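Attaching and effacing protein, pathogenesis factor (Escherichia coli, PDB 4E9L) is an adhesin of the intimin/invasin family that probably attaches the bacterium to host surfaces, this piece being part of its string of immunoglobulin-like domains. Local coordinates at residues P88-A91 with A92-S95. Residues are numbered along the deposited sequence; the frame is centred on the assembly and turned at random.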
ATOM      1  N   PRO A  88     -10.382  22.809  53.368  1.00 26.11           N
ATOM      2  CA  PRO A  88      -9.321  22.785  52.345  1.00 25.69           C
ATOM      3  C   PRO A  88      -9.696  21.959  51.109  1.00 24.17           C
ATOM      4  O   PRO A  88     -10.519  21.034  51.199  1.00 21.58           O
ATOM      5  CB  PRO A  88      -8.095  22.224  53.070  1.00 28.64           C
ATOM      6  CG  PRO A  88      -8.567  21.726  54.378  1.00 33.22           C
ATOM      7  CD  PRO A  88     -10.000  22.080  54.594  1.00 28.84           C
ATOM      8  N   LEU A  89      -9.105  22.301  49.949  1.00 19.43           N
ATOM      9  CA  LEU A  89      -9.376  21.536  48.718  1.00 18.89           C
ATOM     10  C   LEU A  89      -9.086  20.062  48.976  1.00 21.88           C
ATOM     11  O   LEU A  89      -8.064  19.702  49.582  1.00 21.51           O
ATOM     12  CB  LEU A  89      -8.505  22.012  47.548  1.00 19.73           C
ATOM     13  CG  LEU A  89      -8.763  21.280  46.230  1.00 26.52           C
ATOM     14  CD1 LEU A  89      -9.110  22.211  45.156  1.00 29.09           C
ATOM     15  CD2 LEU A  89      -7.599  20.422  45.842  1.00 28.67           C
ATOM     16  N   ASP A  90      -9.976  19.220  48.500  1.00 17.90           N
ATOM     17  CA  ASP A  90      -9.776  17.788  48.612  1.00 17.62           C
ATOM     18  C   ASP A  90      -9.748  17.233  47.188  1.00 18.65           C
ATOM     19  O   ASP A  90     -10.772  17.280  46.510  1.00 17.90           O
ATOM     20  CB  ASP A  90     -10.906  17.155  49.444  1.00 18.64           C
ATOM     21  CG  ASP A  90     -10.586  15.728  49.868  1.00 31.68           C
ATOM     22  OD1 ASP A  90     -10.326  14.889  48.985  1.00 30.29           O
ATOM     23  OD2 ASP A  90     -10.614  15.452  51.079  1.00 40.49           O
ATOM     24  N   ALA A  91      -8.584  16.715  46.721  1.00 16.04           N
ATOM     25  CA  ALA A  91      -8.479  16.170  45.349  1.00 16.29           C
ATOM     26  C   ALA A  91      -9.487  15.058  45.046  1.00 19.84           C
ATOM     27  O   ALA A  91     -10.011  15.017  43.938  1.00 17.14           O
ATOM     28  CB  ALA A  91      -7.073  15.674  45.062  1.00 17.12           C
ATOM     29  N   ALA A  92      -9.761  14.157  46.015  1.00 18.04           N
ATOM     30  CA  ALA A  92     -10.722  13.052  45.810  1.00 17.69           C
ATOM     31  C   ALA A  92     -12.166  13.543  45.514  1.00 19.63           C
ATOM     32  O   ALA A  92     -12.928  12.831  44.857  1.00 19.54           O
ATOM     33  CB  ALA A  92     -10.706  12.102  47.005  1.00 18.71           C
ATOM     34  N   HIS A  93     -12.523  14.766  45.941  1.00 14.56           N
ATOM     35  CA  HIS A  93     -13.858  15.318  45.656  1.00 16.05           C
ATOM     36  C   HIS A  93     -13.856  16.315  44.467  1.00 19.53           C
ATOM     37  O   HIS A  93     -14.894  16.877  44.118  1.00 20.62           O
ATOM     38  CB  HIS A  93     -14.428  16.000  46.900  1.00 17.46           C
ATOM     39  CG  HIS A  93     -14.772  15.038  47.984  1.00 22.76           C
ATOM     40  ND1 HIS A  93     -13.785  14.416  48.734  1.00 26.64           N
ATOM     41  CD2 HIS A  93     -15.980  14.612  48.413  1.00 25.39           C
ATOM     42  CE1 HIS A  93     -14.426  13.628  49.584  1.00 26.32           C
ATOM     43  NE2 HIS A  93     -15.746  13.730  49.448  1.00 26.43           N
ATOM     44  N   SER A  94     -12.697  16.544  43.882  1.00 15.60           N
ATOM     45  CA  SER A  94     -12.521  17.520  42.812  1.00 14.93           C
ATOM     46  C   SER A  94     -12.349  16.839  41.473  1.00 17.32           C
ATOM     47  O   SER A  94     -11.861  15.697  41.403  1.00 16.49           O
ATOM     48  CB  SER A  94     -11.326  18.416  43.127  1.00 16.31           C
ATOM     49  OG  SER A  94     -11.542  19.107  44.347  1.00 18.88           O
ATOM     50  N   SER A  95     -12.739  17.536  40.399  1.00 14.53           N
ATOM     51  CA  SER A  95     -12.622  16.951  39.068  1.00 14.71           C
ATOM     52  C   SER A  95     -12.222  17.962  38.006  1.00 16.78           C
ATOM     53  O   SER A  95     -12.240  19.190  38.225  1.00 14.74           O
ATOM     54  CB  SER A  95     -13.941  16.269  38.690  1.00 18.78           C
ATOM     55  OG  SER A  95     -14.954  17.260  38.628  1.00 27.41           O
TER
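The backbone oxygen of D90 is gripped twice from within this short turn and illustrates how one carbonyl can hold a chain reversal together. The hydroxyl OG of S94 gives it a hydrogen bond of 2.9 Å from OG to O, while the backbone N of H93 bonds to the same D90 O at 3.1 Å. The two donors come from opposite faces of the carbonyl plane, each well out of it. S94 reaches the oxygen because OG stands beside its own backbone N (chi1 -60°), swung back over the turn. The same hydroxyl is also hydrogen-bonded to the backbone N of K116, which ties the turn to the chain just beyond strand 108-114.

One residue further along, the step is repeated: A91 O accepts the backbone N of S94 at 3.1 Å. The D90 side chain supplies the third element. With CG anti to the backbone N (chi1 -167°), its carboxylate bends over the start of the turn, where OD1 takes a weak, bent bond from A92 N at 3.1 Å and lies 3.4 Å from A92 CB. That weak bond has the connectivity of an Asx turn. The H93 ring stands steeply to that carboxylate, their planes 79° apart, with OD1 at the ring's edge. The end of the L89 side chain comes near S94, with CG 4.0 Å from S94 OG, and also packs on W113 and L126.

Two consecutive bonds from N of one residue to O three residues earlier, with the backbone angles of A91, A92 and H93, make two overlapping type I beta turns, D90-H93 and A91-S94. They lead into strand 95-99, an edge strand of the first of the immunoglobulin-like beta-sandwich domains that are modelled in this adhesin fragment.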